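COG3291: FOG: PKD repeat (Clostridium thermocellum, PDB 1WMX) is part of a probable cellulase, in which this family 30 carbohydrate-binding module probably binds cellulose or related polysaccharides. Local coordinates at residues B[30-40]-B[48-56]; B[100-111]-B[149-160]. All blocks are in the same frame, centred on the assembly; numbering follows the deposited sequence.

Contacts 1 and 2 belong to the two antiparallel sheets that pack together in this carbohydrate-binding module, and both belong to the family 30 module. Contact 1 joins the short strand 39-40 and the loop before it to strand 48-55, in the sheet that also holds strands 86-93 and 168-178. Contact 2 pairs strand 101-106 with strand 155-161 in the five-stranded sheet. Contact 1 is complete in the sequence before contact 2 begins, and their centres lie about 22 Å apart. They nevertheless meet in the core: CD2 of Leu-53 packs 3.9 Å from CE2 of Phe-100, and Leu-53 and Leu-37 both reach Phe-160, tying the sheets together through apolar side chains.

Contact 1 (B[30-40]-B[48-56]); sequences LETIGDTLPVD and LPTLRLNVQ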
loop_
_atom_site.group_PDB
_atom_site.type_symbol
_atom_site.label_atom_id
_atom_site.label_comp_id
_atom_site.label_asym_id
_atom_site.label_seq_id
_atom_site.Cartn_x
_atom_site.Cartn_y
_atom_site.Cartn_z
ATOM N N LEU B 30 -6.588 -10.096 13.541
ATOM C CA LEU B 30 -6.855 -11.061 12.482
ATOM C C LEU B 30 -6.375 -12.454 12.874
ATOM O O LEU B 30 -5.227 -12.636 13.298
ATOM C CB LEU B 30 -6.173 -10.623 11.174
ATOM C CG LEU B 30 -6.341 -11.564 9.971
ATOM C CD1 LEU B 30 -7.824 -11.816 9.714
ATOM C CD2 LEU B 30 -5.680 -10.954 8.739
ATOM N N GLU B 31 -7.263 -13.436 12.738
ATOM C CA GLU B 31 -6.908 -14.808 13.072
ATOM C C GLU B 31 -5.984 -15.371 11.978
ATOM O O GLU B 31 -6.321 -15.318 10.794
ATOM C CB GLU B 31 -8.172 -15.672 13.173
ATOM C CG GLU B 31 -7.921 -17.010 13.825
ATOM C CD GLU B 31 -8.882 -18.095 13.387
ATOM O OE1 GLU B 31 -9.880 -17.798 12.688
ATOM O OE2 GLU B 31 -8.637 -19.260 13.749
ATOM N N THR B 32 -4.826 -15.899 12.369
ATOM C CA THR B 32 -3.882 -16.472 11.398
ATOM C C THR B 32 -3.161 -17.690 11.980
ATOM O O THR B 32 -3.207 -17.948 13.184
ATOM C CB THR B 32 -2.753 -15.478 10.996
ATOM O OG1 THR B 32 -1.811 -15.388 12.069
ATOM C CG2 THR B 32 -3.299 -14.096 10.686
ATOM N N ILE B 33 -2.476 -18.416 11.103
ATOM C CA ILE B 33 -1.693 -19.585 11.472
ATOM C C ILE B 33 -0.556 -19.648 10.454
ATOM O O ILE B 33 -0.795 -19.603 9.252
ATOM C CB ILE B 33 -2.552 -20.878 11.447
ATOM C CG1 ILE B 33 -1.661 -22.093 11.700
ATOM C CG2 ILE B 33 -3.306 -20.999 10.132
ATOM C CD1 ILE B 33 -2.425 -23.383 11.995
ATOM N N GLY B 34 0.685 -19.713 10.938
ATOM C CA GLY B 34 1.826 -19.744 10.036
ATOM C C GLY B 34 1.860 -18.467 9.216
ATOM O O GLY B 34 2.349 -18.440 8.085
ATOM N N ASP B 35 1.328 -17.403 9.813
ATOM C CA ASP B 35 1.220 -16.083 9.199
ATOM C C ASP B 35 0.397 -16.038 7.921
ATOM O O ASP B 35 0.667 -15.242 7.022
ATOM C CB ASP B 35 2.601 -15.470 8.964
ATOM C CG ASP B 35 3.333 -15.193 10.265
ATOM O OD1 ASP B 35 2.748 -14.533 11.161
ATOM O OD2 ASP B 35 4.493 -15.636 10.392
ATOM N N THR B 36 -0.603 -16.908 7.838
ATOM C CA THR B 36 -1.490 -16.912 6.687
ATOM C C THR B 36 -2.902 -17.294 7.146
ATOM O O THR B 36 -3.115 -17.631 8.308
ATOM C CB THR B 36 -0.981 -17.861 5.548
ATOM O OG1 THR B 36 -1.797 -17.676 4.385
ATOM C CG2 THR B 36 -1.034 -19.322 5.970
ATOM N N LEU B 37 -3.870 -17.229 6.238
ATOM C CA LEU B 37 -5.238 -17.554 6.585
ATOM C C LEU B 37 -5.458 -19.028 6.915
ATOM O O LEU B 37 -4.930 -19.918 6.252
ATOM C CB LEU B 37 -6.171 -17.121 5.448
ATOM C CG LEU B 37 -6.916 -15.783 5.599
ATOM C CD1 LEU B 37 -6.086 -14.756 6.346
ATOM C CD2 LEU B 37 -7.290 -15.282 4.214
ATOM N N PRO B 38 -6.240 -19.302 7.964
ATOM C CA PRO B 38 -6.495 -20.695 8.324
ATOM C C PRO B 38 -7.514 -21.322 7.364
ATOM O O PRO B 38 -8.369 -20.629 6.818
ATOM C CB PRO B 38 -7.027 -20.587 9.748
ATOM C CG PRO B 38 -7.793 -19.282 9.715
ATOM C CD PRO B 38 -6.887 -18.368 8.911
ATOM N N VAL B 39 -7.402 -22.628 7.144
ATOM C CA VAL B 39 -8.323 -23.344 6.268
ATOM C C VAL B 39 -9.352 -24.053 7.144
ATOM O O VAL B 39 -9.010 -24.894 7.980
ATOM C CB VAL B 39 -7.582 -24.378 5.376
ATOM C CG1 VAL B 39 -8.583 -25.146 4.507
ATOM C CG2 VAL B 39 -6.578 -23.659 4.489
ATOM N N ASP B 40 -10.614 -23.688 6.949
ATOM C CA ASP B 40 -11.710 -24.251 7.715
ATOM C C ASP B 40 -12.167 -25.567 7.099
ATOM O O ASP B 40 -12.584 -25.619 5.944
ATOM C CB ASP B 40 -12.856 -23.239 7.764
ATOM C CG ASP B 40 -13.714 -23.394 8.993
ATOM O OD1 ASP B 40 -14.343 -22.391 9.409
ATOM O OD2 ASP B 40 -13.763 -24.516 9.544
ATOM N N LEU B 48 -15.718 -29.156 -0.215
ATOM C CA LEU B 48 -14.347 -28.675 -0.038
ATOM C C LEU B 48 -14.217 -27.696 1.114
ATOM O O LEU B 48 -15.156 -26.962 1.429
ATOM C CB LEU B 48 -13.828 -27.996 -1.312
ATOM C CG LEU B 48 -13.666 -28.881 -2.545
ATOM C CD1 LEU B 48 -12.973 -28.088 -3.629
ATOM C CD2 LEU B 48 -12.860 -30.113 -2.203
ATOM N N PRO B 49 -13.043 -27.684 1.766
ATOM C CA PRO B 49 -12.830 -26.767 2.885
ATOM C C PRO B 49 -12.788 -25.328 2.386
ATOM O O PRO B 49 -12.559 -25.072 1.203
ATOM C CB PRO B 49 -11.498 -27.236 3.471
ATOM C CG PRO B 49 -10.789 -27.798 2.286
ATOM C CD PRO B 49 -11.886 -28.575 1.589
ATOM N N THR B 50 -13.013 -24.385 3.292
ATOM C CA THR B 50 -13.020 -22.989 2.912
ATOM C C THR B 50 -11.889 -22.182 3.550
ATOM O O THR B 50 -11.189 -22.662 4.443
ATOM C CB THR B 50 -14.367 -22.372 3.266
ATOM O OG1 THR B 50 -14.561 -22.444 4.681
ATOM C CG2 THR B 50 -15.497 -23.141 2.575
ATOM N N LEU B 51 -11.703 -20.960 3.064
ATOM C CA LEU B 51 -10.675 -20.079 3.589
ATOM C C LEU B 51 -11.360 -19.101 4.548
ATOM O O LEU B 51 -12.253 -18.351 4.156
ATOM C CB LEU B 51 -10.013 -19.340 2.433
ATOM C CG LEU B 51 -8.702 -18.627 2.741
ATOM C CD1 LEU B 51 -7.681 -19.624 3.303
ATOM C CD2 LEU B 51 -8.188 -17.972 1.470
ATOM N N ARG B 52 -10.942 -19.116 5.809
ATOM C CA ARG B 52 -11.537 -18.259 6.842
ATOM C C ARG B 52 -10.825 -16.934 7.110
ATOM O O ARG B 52 -9.656 -16.915 7.504
ATOM C CB ARG B 52 -11.638 -19.039 8.164
ATOM C CG ARG B 52 -12.316 -18.273 9.327
ATOM C CD ARG B 52 -11.926 -18.896 10.680
ATOM N NE ARG B 52 -12.001 -20.345 10.593
ATOM C CZ ARG B 52 -11.180 -21.196 11.193
ATOM N NH1 ARG B 52 -10.187 -20.763 11.965
ATOM N NH2 ARG B 52 -11.335 -22.496 10.970
ATOM N N LEU B 53 -11.549 -15.834 6.905
ATOM C CA LEU B 53 -11.034 -14.491 7.170
ATOM C C LEU B 53 -11.730 -14.098 8.475
ATOM O O LEU B 53 -12.887 -13.659 8.478
ATOM C CB LEU B 53 -11.412 -13.532 6.046
ATOM C CG LEU B 53 -11.001 -12.068 6.229
ATOM C CD1 LEU B 53 -9.488 -11.968 6.318
ATOM C CD2 LEU B 53 -11.522 -11.228 5.059
ATOM N N ASN B 54 -11.016 -14.244 9.582
ATOM C CA ASN B 54 -11.588 -14.002 10.899
ATOM C C ASN B 54 -10.961 -12.894 11.750
ATOM O O ASN B 54 -9.886 -13.069 12.334
ATOM C CB ASN B 54 -11.561 -15.324 11.667
ATOM C CG ASN B 54 -12.221 -15.234 13.027
ATOM O OD1 ASN B 54 -11.919 -16.029 13.915
ATOM N ND2 ASN B 54 -13.138 -14.283 13.190
ATOM N N VAL B 55 -11.649 -11.758 11.813
ATOM C CA VAL B 55 -11.204 -10.630 12.617
ATOM C C VAL B 55 -11.974 -10.835 13.917
ATOM O O VAL B 55 -13.155 -10.513 14.001
ATOM C CB VAL B 55 -11.592 -9.284 11.962
ATOM C CG1 VAL B 55 -11.120 -8.129 12.824
ATOM C CG2 VAL B 55 -10.962 -9.191 10.576
ATOM N N GLN B 56 -11.300 -11.384 14.921
ATOM C CA GLN B 56 -11.917 -11.712 16.206
ATOM C C GLN B 56 -12.215 -10.623 17.233
ATOM O O GLN B 56 -13.174 -10.742 17.989
ATOM C CB GLN B 56 -11.114 -12.842 16.855
ATOM C CG GLN B 56 -9.708 -12.946 16.331
ATOM C CD GLN B 56 -9.105 -14.318 16.545
ATOM O OE1 GLN B 56 -7.905 -14.503 16.386
ATOM N NE2 GLN B 56 -9.940 -15.290 16.897
HETATM O O HOH W 1 -8.649 -15.279 9.319
#
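An antiparallel strand pair at the margin of one sheet of the beta-sandwich joins residues 39-40 to strand 48-55; the loop before it touches the same strand at both ends, while a type I' turn from Ile-33 to Thr-36 swings out between them. Asp-40 and Thr-50 form the hydrogen-bonded pair, with Asp-40 N 2.8 Å from Thr-50 O, and Arg-52 N donates to Pro-38 O. At the far end Glu-31 N binds Asn-54 O at 2.7 Å. Between these bonds a water bridges the backbones, donating to Glu-31 O and Arg-52 O and accepting from Asn-54 N.

On the core side CB of Leu-37 lies 3.6 Å from CD1 of Leu-51, and CD1 of Leu-30 touches CD1 of Leu-53 at 3.8 Å.

On the other side Arg-52 bridges two acids. Its chain bends at chi3 (-44°), which carries the guanidinium toward the loop, with NH1 near CG of Pro-38. The Glu-31 carboxylate meets it nearly coplanar, whereas that of Asp-40 stands almost perpendicular and accepts a weak bond from NE; Asp-40 OD1 also accepts from Trp-171. These contacts should restrain its rotation. NH1 of Arg-52 lies 2.8 Å from Glu-31 OE2 and donates almost straight (171°) to OE1, on its syn side.

Contact 2 (B[100-111]-B[149-160]); sequences FVIGFRDKVYER and GFDPSSVTCLVF
Phe-150 slides its ring past the Asp-106 carboxylate, the planes only 9° apart, and sets CE1 3.6 Å from CB of Asp-106. Next, Asp-151 N donates to the anti side of Asp-106 OD1 at 2.8 Å. The same oxygen takes NH1 of Arg-111, whose end-on grip with NH1 and NH2 holds the carboxylate on both oxygens, while its NE donates to the carbonyl O of Gly-114. Asp-151 then forms an Asx turn, its OD1 accepting from Ser-153 N, and CG2 of Val-108 packs against its CB. Ser-154 O receives Lys-107 N.

Val-155 opens the strand, its CG1 packing on CD1 of Phe-104; then comes a classic bulge: Thr-156 and Cys-157 both face Arg-105, whose carbonyl O accepts from Thr-156 N at 2.9 Å and weakly from Cys-157 N. A water links the Thr-156 hydroxyl to Asp-106 O. Past the bulge, CD1 of Leu-158 lies over one face of the Phe-104 ring, 4.3 Å above its plane. Val-159 and Gly-103 exchange two backbone bonds, while CG2 of Val-159 rests on CB of Arg-105 at 3.9 Å. Phe-160 lies side by side with Ile-102, and its face receives the edge of Phe-100, planes at 60°.

The pair sits between strands 64-69 and 118-122 of the five-stranded sheet. Ile-102, Phe-104 and Leu-158 pack on Leu-87 of strand 86-93 in the other sheet, and Phe-160 stacks on Phe-172 of strand 168-178.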
loop_
_atom_site.group_PDB
_atom_site.type_symbol
_atom_site.label_atom_id
_atom_site.label_comp_id
_atom_site.label_asym_id
_atom_site.label_seq_id
_atom_site.Cartn_x
_atom_site.Cartn_y
_atom_site.Cartn_z
ATOM N N PHE B 100 -15.172 -5.332 3.732
ATOM C CA PHE B 100 -13.725 -5.092 3.850
ATOM C C PHE B 100 -13.141 -4.762 2.474
ATOM O O PHE B 100 -13.814 -4.873 1.448
ATOM C CB PHE B 100 -13.041 -6.341 4.429
ATOM C CG PHE B 100 -13.426 -7.627 3.714
ATOM C CD1 PHE B 100 -12.824 -7.956 2.501
ATOM C CD2 PHE B 100 -14.384 -8.481 4.266
ATOM C CE1 PHE B 100 -13.181 -9.131 1.831
ATOM C CE2 PHE B 100 -14.747 -9.659 3.598
ATOM C CZ PHE B 100 -14.145 -9.983 2.378
ATOM N N VAL B 101 -11.885 -4.353 2.465
ATOM C CA VAL B 101 -11.208 -3.992 1.214
ATOM C C VAL B 101 -10.682 -5.235 0.504
ATOM O O VAL B 101 -10.179 -6.166 1.129
ATOM C CB VAL B 101 -10.041 -3.066 1.487
ATOM C CG1 VAL B 101 -9.362 -2.634 0.185
ATOM C CG2 VAL B 101 -10.493 -1.814 2.233
ATOM N N ILE B 102 -10.806 -5.230 -0.809
ATOM C CA ILE B 102 -10.339 -6.348 -1.637
ATOM C C ILE B 102 -9.726 -5.787 -2.917
ATOM O O ILE B 102 -10.260 -4.849 -3.515
ATOM C CB ILE B 102 -11.515 -7.279 -1.979
ATOM C CG1 ILE B 102 -11.051 -8.473 -2.831
ATOM C CG2 ILE B 102 -12.616 -6.546 -2.749
ATOM C CD1 ILE B 102 -12.087 -9.593 -2.952
ATOM N N GLY B 103 -8.603 -6.361 -3.327
ATOM C CA GLY B 103 -7.919 -5.897 -4.549
ATOM C C GLY B 103 -6.686 -6.743 -4.870
ATOM O O GLY B 103 -6.574 -7.892 -4.442
ATOM N N PHE B 104 -5.777 -6.140 -5.634
ATOM C CA PHE B 104 -4.522 -6.799 -6.049
ATOM C C PHE B 104 -3.325 -5.870 -5.817
ATOM O O PHE B 104 -3.470 -4.655 -5.684
ATOM C CB PHE B 104 -4.578 -7.161 -7.535
ATOM C CG PHE B 104 -5.598 -8.242 -7.840
ATOM C CD1 PHE B 104 -5.235 -9.590 -7.765
ATOM C CD2 PHE B 104 -6.900 -7.891 -8.192
ATOM C CE1 PHE B 104 -6.180 -10.587 -8.036
ATOM C CE2 PHE B 104 -7.845 -8.883 -8.461
ATOM C CZ PHE B 104 -7.486 -10.233 -8.383
ATOM N N ARG B 105 -2.160 -6.479 -5.778
ATOM C CA ARG B 105 -0.885 -5.776 -5.564
ATOM C C ARG B 105 0.091 -6.296 -6.594
ATOM O O ARG B 105 0.079 -7.483 -6.932
ATOM C CB ARG B 105 -0.444 -6.103 -4.162
ATOM C CG ARG B 105 0.806 -5.469 -3.588
ATOM C CD ARG B 105 0.943 -6.182 -2.277
ATOM N NE ARG B 105 1.725 -5.626 -1.204
ATOM C CZ ARG B 105 1.243 -4.936 -0.166
ATOM N NH1 ARG B 105 -0.055 -4.591 -0.073
ATOM N NH2 ARG B 105 2.005 -4.623 0.874
ATOM N N ASP B 106 0.915 -5.409 -7.087
ATOM C CA ASP B 106 1.919 -5.771 -8.082
ATOM C C ASP B 106 3.299 -5.550 -7.488
ATOM O O ASP B 106 3.432 -5.183 -6.319
ATOM C CB ASP B 106 1.754 -4.914 -9.340
ATOM C CG ASP B 106 2.290 -3.497 -9.181
ATOM O OD1 ASP B 106 2.220 -2.690 -10.161
ATOM O OD2 ASP B 106 2.804 -3.128 -8.073
ATOM N N LYS B 107 4.296 -5.786 -8.305
ATOM C CA LYS B 107 5.691 -5.592 -7.917
ATOM C C LYS B 107 6.480 -5.260 -9.173
ATOM O O LYS B 107 6.553 -6.060 -10.104
ATOM C CB LYS B 107 6.254 -6.856 -7.255
ATOM C CG LYS B 107 7.696 -6.682 -6.768
ATOM C CD LYS B 107 8.183 -7.851 -5.918
ATOM C CE LYS B 107 8.236 -9.157 -6.701
ATOM N NZ LYS B 107 8.814 -10.271 -5.929
ATOM N N VAL B 108 7.044 -4.068 -9.172
ATOM C CA VAL B 108 7.852 -3.564 -10.293
ATOM C C VAL B 108 9.119 -2.943 -9.726
ATOM O O VAL B 108 9.112 -1.810 -9.247
ATOM C CB VAL B 108 7.065 -2.514 -11.074
ATOM C CG1 VAL B 108 7.893 -1.927 -12.217
ATOM C CG2 VAL B 108 5.787 -3.102 -11.675
ATOM N N TYR B 109 10.192 -3.697 -9.791
ATOM C CA TYR B 109 11.482 -3.269 -9.234
ATOM C C TYR B 109 12.021 -1.963 -9.852
ATOM O O TYR B 109 12.748 -1.214 -9.193
ATOM C CB TYR B 109 12.527 -4.363 -9.433
ATOM C CG TYR B 109 12.245 -5.604 -8.585
ATOM C CD1 TYR B 109 12.537 -5.608 -7.219
ATOM C CD2 TYR B 109 11.692 -6.746 -9.170
ATOM C CE1 TYR B 109 12.277 -6.743 -6.444
ATOM C CE2 TYR B 109 11.433 -7.882 -8.397
ATOM C CZ TYR B 109 11.726 -7.881 -7.035
ATOM O OH TYR B 109 11.479 -8.991 -6.277
ATOM N N GLU B 110 11.650 -1.685 -11.078
ATOM C CA GLU B 110 12.226 -0.551 -11.791
ATOM C C GLU B 110 11.450 0.756 -11.398
ATOM O O GLU B 110 11.966 1.889 -11.511
ATOM C CB GLU B 110 12.089 -0.813 -13.305
ATOM C CG GLU B 110 12.553 -2.169 -13.862
ATOM C CD GLU B 110 12.002 -3.517 -13.685
ATOM O OE1 GLU B 110 12.928 -4.303 -13.647
ATOM O OE2 GLU B 110 10.749 -3.864 -13.533
ATOM N N ARG B 111 10.264 0.663 -10.759
ATOM C CA ARG B 111 9.483 1.828 -10.282
ATOM C C ARG B 111 10.050 2.258 -8.918
ATOM O O ARG B 111 9.518 1.903 -7.865
ATOM C CB ARG B 111 8.019 1.402 -10.156
ATOM C CG ARG B 111 7.000 2.519 -10.331
ATOM C CD ARG B 111 5.580 1.951 -10.383
ATOM N NE ARG B 111 5.262 1.140 -9.204
ATOM C CZ ARG B 111 4.499 0.052 -9.207
ATOM N NH1 ARG B 111 3.945 -0.395 -10.346
ATOM N NH2 ARG B 111 4.248 -0.641 -8.095
ATOM N N GLY B 149 -0.078 4.033 -11.947
ATOM C CA GLY B 149 1.127 3.172 -11.725
ATOM C C GLY B 149 0.949 1.631 -11.721
ATOM O O GLY B 149 1.860 0.889 -12.098
ATOM N N PHE B 150 -0.179 1.121 -11.301
ATOM C CA PHE B 150 -0.365 -0.355 -11.236
ATOM C C PHE B 150 -0.005 -1.023 -12.575
ATOM O O PHE B 150 -0.367 -0.543 -13.655
ATOM C CB PHE B 150 -1.805 -0.695 -10.891
ATOM C CG PHE B 150 -2.006 -2.174 -10.571
ATOM C CD1 PHE B 150 -1.519 -2.710 -9.371
ATOM C CD2 PHE B 150 -2.676 -2.992 -11.481
ATOM C CE1 PHE B 150 -1.711 -4.067 -9.083
ATOM C CE2 PHE B 150 -2.866 -4.348 -11.195
ATOM C CZ PHE B 150 -2.385 -4.886 -9.996
ATOM N N ASP B 151 0.719 -2.169 -12.487
ATOM C CA ASP B 151 1.142 -2.918 -13.665
ATOM C C ASP B 151 0.560 -4.335 -13.663
ATOM O O ASP B 151 1.129 -5.256 -13.068
ATOM C CB ASP B 151 2.674 -2.980 -13.713
ATOM C CG ASP B 151 3.193 -3.776 -14.903
ATOM O OD1 ASP B 151 2.367 -4.185 -15.745
ATOM O OD2 ASP B 151 4.429 -3.987 -14.995
ATOM N N PRO B 152 -0.588 -4.529 -14.336
ATOM C CA PRO B 152 -1.228 -5.850 -14.391
ATOM C C PRO B 152 -0.378 -6.996 -14.940
ATOM O O PRO B 152 -0.752 -8.165 -14.820
ATOM C CB PRO B 152 -2.500 -5.590 -15.210
ATOM C CG PRO B 152 -2.155 -4.361 -16.014
ATOM C CD PRO B 152 -1.412 -3.520 -15.024
ATOM N N SER B 153 0.767 -6.680 -15.530
ATOM C CA SER B 153 1.637 -7.728 -16.043
ATOM C C SER B 153 2.579 -8.214 -14.934
ATOM O O SER B 153 3.313 -9.184 -15.122
ATOM C CB SER B 153 2.476 -7.209 -17.217
ATOM O OG SER B 153 3.478 -6.307 -16.756
ATOM N N SER B 154 2.563 -7.537 -13.785
ATOM C CA SER B 154 3.445 -7.897 -12.664
ATOM C C SER B 154 2.735 -8.098 -11.324
ATOM O O SER B 154 3.231 -7.659 -10.288
ATOM C CB SER B 154 4.514 -6.824 -12.474
ATOM O OG SER B 154 5.187 -6.542 -13.684
ATOM N N VAL B 155 1.595 -8.777 -11.347
ATOM C CA VAL B 155 0.800 -9.011 -10.147
ATOM C C VAL B 155 1.335 -10.131 -9.256
ATOM O O VAL B 155 1.665 -11.225 -9.741
ATOM C CB VAL B 155 -0.662 -9.347 -10.524
ATOM C CG1 VAL B 155 -1.493 -9.570 -9.265
ATOM C CG2 VAL B 155 -1.245 -8.229 -11.383
ATOM N N THR B 156 1.402 -9.863 -7.951
ATOM C CA THR B 156 1.888 -10.879 -7.015
ATOM C C THR B 156 0.820 -11.453 -6.107
ATOM O O THR B 156 0.794 -12.652 -5.879
ATOM C CB THR B 156 3.007 -10.347 -6.070
ATOM O OG1 THR B 156 2.504 -9.244 -5.304
ATOM C CG2 THR B 156 4.233 -9.935 -6.863
ATOM N N CYS B 157 -0.111 -10.541 -5.651
ATOM C CA CYS B 157 -1.060 -11.068 -4.682
ATOM C C CYS B 157 -2.412 -10.424 -4.790
ATOM O O CYS B 157 -2.602 -9.385 -5.407
ATOM C CB CYS B 157 -0.638 -10.788 -3.214
ATOM S SG CYS B 157 1.137 -11.148 -2.822
ATOM N N LEU B 158 -3.220 -11.110 -4.287
ATOM C CA LEU B 158 -4.581 -10.703 -3.999
ATOM C C LEU B 158 -4.539 -10.172 -2.598
ATOM O O LEU B 158 -3.694 -10.627 -1.791
ATOM C CB LEU B 158 -5.486 -11.922 -4.185
ATOM C CG LEU B 158 -6.822 -11.834 -3.457
ATOM C CD1 LEU B 158 -7.760 -10.772 -4.034
ATOM C CD2 LEU B 158 -7.601 -13.151 -3.509
ATOM N N VAL B 159 -5.428 -9.226 -2.341
ATOM C CA VAL B 159 -5.441 -8.567 -1.037
ATOM C C VAL B 159 -6.854 -8.415 -0.468
ATOM O O VAL B 159 -7.766 -7.901 -1.116
ATOM C CB VAL B 159 -4.803 -7.185 -1.193
ATOM C CG1 VAL B 159 -4.208 -6.659 0.109
ATOM C CG2 VAL B 159 -3.651 -7.173 -2.213
ATOM N N PHE B 160 -6.810 -8.614 0.913
ATOM C CA PHE B 160 -7.994 -8.376 1.749
ATOM C C PHE B 160 -7.455 -7.379 2.769
ATOM O O PHE B 160 -6.302 -7.490 3.197
ATOM C CB PHE B 160 -8.459 -9.638 2.492
ATOM C CG PHE B 160 -8.950 -10.735 1.589
ATOM C CD1 PHE B 160 -8.861 -12.067 1.989
ATOM C CD2 PHE B 160 -9.474 -10.443 0.331
ATOM C CE1 PHE B 160 -9.283 -13.096 1.148
ATOM C CE2 PHE B 160 -9.897 -11.462 -0.514
ATOM C CZ PHE B 160 -9.802 -12.793 -0.108
HETATM O O HOH W 2 4.237 -7.539 -4.313
#